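Local coordinates for protein SusD homolog (Bacteroides thetaiotaomicron, PDB 3EHM) that probably binds mucin O-glycans at the cell surface as a SusD-family lipoprotein of a gut symbiont, at residues A[30-35]-A[123-128]; A[191-194]-A[199-202]. One frame throughout, in Å; residues are numbered along the deposited sequence.

Contact 1: A[30-35]-A[123-128]; sequences MNMQQR and EIANIV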
loop_
_atom_site.group_PDB
_atom_site.type_symbol
_atom_site.label_atom_id
_atom_site.label_comp_id
_atom_site.label_asym_id
_atom_site.label_seq_id
_atom_site.Cartn_x
_atom_site.Cartn_y
_atom_site.Cartn_z
HETATM N N MSE A 30 21.338 -3.186 -2.275
HETATM C CA MSE A 30 20.740 -2.030 -2.930
HETATM C C MSE A 30 19.685 -2.470 -3.939
HETATM O O MSE A 30 18.686 -1.781 -4.141
HETATM C CB MSE A 30 21.817 -1.167 -3.597
HETATM C CG MSE A 30 22.710 -0.453 -2.592
HETATM SE SE MSE A 30 23.648 1.067 -3.335
HETATM C CE MSE A 30 24.851 0.092 -4.495
ATOM N N ASN A 31 19.901 -3.627 -4.560
ATOM C CA ASN A 31 18.940 -4.163 -5.519
ATOM C C ASN A 31 17.663 -4.464 -4.744
ATOM O O ASN A 31 16.563 -4.129 -5.187
ATOM C CB ASN A 31 19.480 -5.449 -6.161
ATOM C CG ASN A 31 18.515 -6.057 -7.177
ATOM O OD1 ASN A 31 18.763 -7.139 -7.715
ATOM N ND2 ASN A 31 17.419 -5.362 -7.446
HETATM N N MSE A 32 17.817 -5.084 -3.577
HETATM C CA MSE A 32 16.671 -5.420 -2.733
HETATM C C MSE A 32 15.833 -4.196 -2.394
HETATM O O MSE A 32 14.609 -4.212 -2.523
HETATM C CB MSE A 32 17.127 -6.069 -1.417
HETATM C CG MSE A 32 17.566 -7.518 -1.530
HETATM SE SE MSE A 32 17.832 -8.284 0.242
HETATM C CE MSE A 32 15.978 -8.351 0.804
ATOM N N GLN A 33 16.500 -3.137 -1.945
ATOM C CA GLN A 33 15.813 -1.912 -1.565
ATOM C C GLN A 33 15.011 -1.290 -2.701
ATOM O O GLN A 33 13.923 -0.755 -2.482
ATOM C CB GLN A 33 16.825 -0.901 -1.027
ATOM C CG GLN A 33 17.542 -1.394 0.214
ATOM C CD GLN A 33 18.665 -0.478 0.635
ATOM O OE1 GLN A 33 18.437 0.563 1.249
ATOM N NE2 GLN A 33 19.891 -0.856 0.295
ATOM N N GLN A 34 15.543 -1.359 -3.913
ATOM C CA GLN A 34 14.851 -0.794 -5.062
ATOM C C GLN A 34 13.689 -1.672 -5.512
ATOM O O GLN A 34 12.875 -1.250 -6.327
ATOM C CB GLN A 34 15.823 -0.620 -6.224
ATOM C CG GLN A 34 16.980 0.300 -5.913
ATOM C CD GLN A 34 18.018 0.282 -7.006
ATOM O OE1 GLN A 34 17.780 0.774 -8.108
ATOM N NE2 GLN A 34 19.176 -0.301 -6.714
ATOM N N ARG A 35 13.618 -2.891 -4.982
ATOM C CA ARG A 35 12.564 -3.837 -5.352
ATOM C C ARG A 35 11.330 -3.852 -4.451
ATOM O O ARG A 35 10.251 -4.257 -4.889
ATOM C CB ARG A 35 13.133 -5.258 -5.404
ATOM C CG ARG A 35 14.188 -5.475 -6.469
ATOM C CD ARG A 35 13.608 -5.336 -7.859
ATOM N NE ARG A 35 14.611 -5.631 -8.875
ATOM C CZ ARG A 35 14.348 -5.760 -10.169
ATOM N NH1 ARG A 35 13.105 -5.620 -10.610
ATOM N NH2 ARG A 35 15.330 -6.031 -11.021
ATOM N N GLU A 123 19.975 -9.824 9.063
ATOM C CA GLU A 123 18.711 -9.439 9.687
ATOM C C GLU A 123 18.131 -8.174 9.058
ATOM O O GLU A 123 16.916 -8.032 8.954
ATOM C CB GLU A 123 18.878 -9.256 11.199
ATOM C CG GLU A 123 19.154 -10.556 11.965
ATOM C CD GLU A 123 18.245 -11.708 11.546
ATOM O OE1 GLU A 123 17.032 -11.489 11.332
ATOM O OE2 GLU A 123 18.749 -12.847 11.438
ATOM N N ILE A 124 18.993 -7.253 8.641
ATOM C CA ILE A 124 18.513 -6.034 7.996
ATOM C C ILE A 124 17.927 -6.454 6.647
ATOM O O ILE A 124 16.875 -5.971 6.229
ATOM C CB ILE A 124 19.664 -5.015 7.797
ATOM C CG1 ILE A 124 20.062 -4.434 9.158
ATOM C CG2 ILE A 124 19.232 -3.895 6.833
ATOM C CD1 ILE A 124 21.282 -3.547 9.121
ATOM N N ALA A 125 18.609 -7.376 5.979
ATOM C CA ALA A 125 18.138 -7.884 4.694
ATOM C C ALA A 125 16.799 -8.597 4.900
ATOM O O ALA A 125 15.909 -8.524 4.054
ATOM C CB ALA A 125 19.163 -8.842 4.105
ATOM N N ASN A 126 16.657 -9.279 6.035
ATOM C CA ASN A 126 15.418 -9.984 6.343
ATOM C C ASN A 126 14.253 -9.002 6.522
ATOM O O ASN A 126 13.128 -9.284 6.118
ATOM C CB ASN A 126 15.583 -10.844 7.608
ATOM C CG ASN A 126 16.376 -12.123 7.352
ATOM O OD1 ASN A 126 16.486 -12.580 6.215
ATOM N ND2 ASN A 126 16.910 -12.716 8.418
ATOM N N ILE A 127 14.519 -7.851 7.129
ATOM C CA ILE A 127 13.472 -6.853 7.325
ATOM C C ILE A 127 13.011 -6.328 5.964
ATOM O O ILE A 127 11.812 -6.249 5.691
ATOM C CB ILE A 127 13.972 -5.668 8.179
ATOM C CG1 ILE A 127 14.291 -6.153 9.598
ATOM C CG2 ILE A 127 12.915 -4.555 8.205
ATOM C CD1 ILE A 127 14.953 -5.096 10.474
ATOM N N VAL A 128 13.965 -5.973 5.109
ATOM C CA VAL A 128 13.633 -5.477 3.776
ATOM C C VAL A 128 12.852 -6.540 3.004
ATOM O O VAL A 128 11.878 -6.232 2.322
ATOM C CB VAL A 128 14.903 -5.098 2.985
ATOM C CG1 VAL A 128 14.540 -4.708 1.564
ATOM C CG2 VAL A 128 15.606 -3.942 3.674
#

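Contact 2: A[191-194]-A[199-202]; sequences LIYN and NWVK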
loop_
_atom_site.group_PDB
_atom_site.type_symbol
_atom_site.label_atom_id
_atom_site.label_comp_id
_atom_site.label_asym_id
_atom_site.label_seq_id
_atom_site.Cartn_x
_atom_site.Cartn_y
_atom_site.Cartn_z
ATOM N N LEU A 191 20.200 2.777 1.578
ATOM C CA LEU A 191 19.469 3.888 0.980
ATOM C C LEU A 191 18.327 4.388 1.857
ATOM O O LEU A 191 17.713 5.408 1.551
ATOM C CB LEU A 191 18.910 3.469 -0.384
ATOM C CG LEU A 191 19.890 2.788 -1.345
ATOM C CD1 LEU A 191 19.176 2.418 -2.643
ATOM C CD2 LEU A 191 21.056 3.731 -1.629
ATOM N N ILE A 192 18.038 3.681 2.945
ATOM C CA ILE A 192 16.938 4.077 3.818
ATOM C C ILE A 192 17.359 4.839 5.073
ATOM O O ILE A 192 16.862 5.938 5.332
ATOM C CB ILE A 192 16.120 2.852 4.290
ATOM C CG1 ILE A 192 15.800 1.930 3.109
ATOM C CG2 ILE A 192 14.834 3.326 4.981
ATOM C CD1 ILE A 192 14.959 2.570 2.028
ATOM N N TYR A 193 18.275 4.261 5.845
ATOM C CA TYR A 193 18.702 4.875 7.100
ATOM C C TYR A 193 20.186 5.200 7.277
ATOM O O TYR A 193 20.629 5.447 8.393
ATOM C CB TYR A 193 18.256 3.991 8.263
ATOM C CG TYR A 193 16.753 3.887 8.432
ATOM C CD1 TYR A 193 16.127 2.641 8.516
ATOM C CD2 TYR A 193 15.966 5.029 8.570
ATOM C CE1 TYR A 193 14.753 2.535 8.740
ATOM C CE2 TYR A 193 14.588 4.936 8.797
ATOM C CZ TYR A 193 13.993 3.687 8.883
ATOM O OH TYR A 193 12.644 3.585 9.138
ATOM N N ASN A 194 20.957 5.195 6.197
ATOM C CA ASN A 194 22.380 5.515 6.291
ATOM C C ASN A 194 23.118 4.692 7.355
ATOM O O ASN A 194 23.975 5.214 8.065
ATOM C CB ASN A 194 22.554 7.006 6.597
ATOM C CG ASN A 194 23.970 7.501 6.332
ATOM O OD1 ASN A 194 24.444 8.437 6.979
ATOM N ND2 ASN A 194 24.641 6.891 5.367
ATOM N N ASN A 199 17.227 2.791 13.733
ATOM C CA ASN A 199 16.078 3.110 12.902
ATOM C C ASN A 199 15.553 1.838 12.240
ATOM O O ASN A 199 14.347 1.665 12.097
ATOM C CB ASN A 199 16.447 4.161 11.857
ATOM C CG ASN A 199 16.301 5.576 12.387
ATOM O OD1 ASN A 199 16.858 6.522 11.836
ATOM N ND2 ASN A 199 15.540 5.724 13.465
ATOM N N TRP A 200 16.453 0.941 11.846
ATOM C CA TRP A 200 16.012 -0.307 11.236
ATOM C C TRP A 200 15.158 -1.085 12.230
ATOM O O TRP A 200 14.192 -1.747 11.847
ATOM C CB TRP A 200 17.206 -1.152 10.789
ATOM C CG TRP A 200 17.701 -0.768 9.431
ATOM C CD1 TRP A 200 18.812 -0.034 9.135
ATOM C CD2 TRP A 200 17.062 -1.054 8.179
ATOM N NE1 TRP A 200 18.905 0.159 7.776
ATOM C CE2 TRP A 200 17.844 -0.457 7.166
ATOM C CE3 TRP A 200 15.904 -1.755 7.817
ATOM C CZ2 TRP A 200 17.502 -0.539 5.809
ATOM C CZ3 TRP A 200 15.565 -1.835 6.468
ATOM C CH2 TRP A 200 16.364 -1.229 5.482
ATOM N N VAL A 201 15.515 -0.996 13.508
ATOM C CA VAL A 201 14.758 -1.679 14.548
ATOM C C VAL A 201 13.367 -1.061 14.643
ATOM O O VAL A 201 12.368 -1.770 14.749
ATOM C CB VAL A 201 15.465 -1.573 15.920
ATOM C CG1 VAL A 201 14.527 -2.025 17.028
ATOM C CG2 VAL A 201 16.730 -2.435 15.918
ATOM N N LYS A 202 13.301 0.264 14.599
ATOM C CA LYS A 202 12.017 0.947 14.669
ATOM C C LYS A 202 11.146 0.538 13.490
ATOM O O LYS A 202 9.944 0.341 13.642
ATOM C CB LYS A 202 12.218 2.462 14.671
ATOM C CG LYS A 202 12.900 2.978 15.932
ATOM C CD LYS A 202 12.994 4.490 15.922
ATOM C CE LYS A 202 13.552 5.003 17.237
ATOM N NZ LYS A 202 13.496 6.486 17.292
HETATM O O HOH W 1 18.673 7.012 9.896
#

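Contact 1: A[30-35]-A[123-128]
The peptide carbonyl of Ala125 is the flat group met across this contact: CE of Met32, a selenomethionine, lies 3.3 Å from O of Ala125. Two of the flat side-chain groups bond within their own helix, Gln34 to Met30 and Asn126 to Glu123. The amide of Gln34 keeps its partner close to its own plane, but NE2 of Gln34 comes to O of Met30, at 3.0 Å, from above the carbonyl plane, on the face opposite to that used by N of Gln34, so two donors grip that oxygen. ND2 of Asn126 likewise bonds within its amide plane, yet meets OE1 of Glu123 from above the carboxylate; OD1 of Asn126 and OE1 of Glu123 have further partners in Trp103 and Ser174.

Across the helices the contact is apolar. SE of Met32 rests 4.1 Å from CB of Ala125, where a small residue lets the long chain come over the helix. The chain runs out extended and then bends at its last torsion (chi3 70°), which turns CE of Met32 toward Val128, 4.0 Å from CG1. That branch of Val128 stands anti to its backbone N (chi1 175°) and points back at the first helix, near the backbone of Gln33. A flexible chain and a stiff branched one thus bridge axes 10.3 Å apart and only 21° from parallel, with no hydrogen bond between the segments.

Gln33 turns its buried amide elsewhere, OE1 bonding to N of Leu191 and NE2 to O of Tyr189. In this mostly helical protein of the tetratricopeptide-repeat clan, the contact sets helix 23-36 beside helix 116-140. Helix 85-110 joins them through Pro102 and Ile106, which touch Met32, while helix 160-178 lies against Glu123, Asn126 and Ile127.

Contact 2: A[191-194]-A[199-202]
Tyr193 stands edge-on to Trp200, a T-shaped pair with ring planes 89° apart and the centroids of the Tyr193 ring and the Trp200 five-membered ring separated by 5.0 Å. CD1 of Tyr193 does the touching, over the wide indole face. CG of Tyr193 lies anti to the carbonyl carbon (chi1 -65°), placing the ring between Asn199, whose CB makes a CH-pi contact 3.4 Å from the Tyr193 ring centroid, and CG2 of Ile192 over the opposite face. Ile192 also crosses Trp200 at about a right angle, its CB 4.0 Å from CZ2 of Trp200. A water donates to O of Tyr193 and to OD1 of Asn199, fastening loop to helix. Tyrosine suits this place, a flat ring packed on both faces with a hydroxyl that bonds to O of Ser244; Trp200 NE1 bonds to OD2 of Asp190. With an alanine here instead of Tyr193, a gap is likely to open between Ile192 and Asn199, and O of Ser244 would lose its hydroxyl partner. OD1 of Asp190 accepts from N of Ile192 and of Tyr193, an Asx turn consistent with the loop's fold back onto helix 197-215, where the T-shaped pair pins it in this SusD-like, largely helical fold.

Overall arrangement
From the N terminus, helix 23-36 comes first; contact 1 brings it against helix 116-140, closing an excursion of 87 residues, more than half of them helical. The chain then passes through helix 160-178 and a loop before contact 2 folds 191-194 back on the start of helix 197-215, across just four residues. The two contacts follow in series, neither nested nor crossed, yet their centres lie only about 11 Å apart. They touch directly: the amide of Gln33 ties contact 1 to the loop of contact 2, and Trp200 is shared, packing on Val128 as well as on the loop. Helices 23-36, 116-140 and 197-215 and the loop are thereby joined.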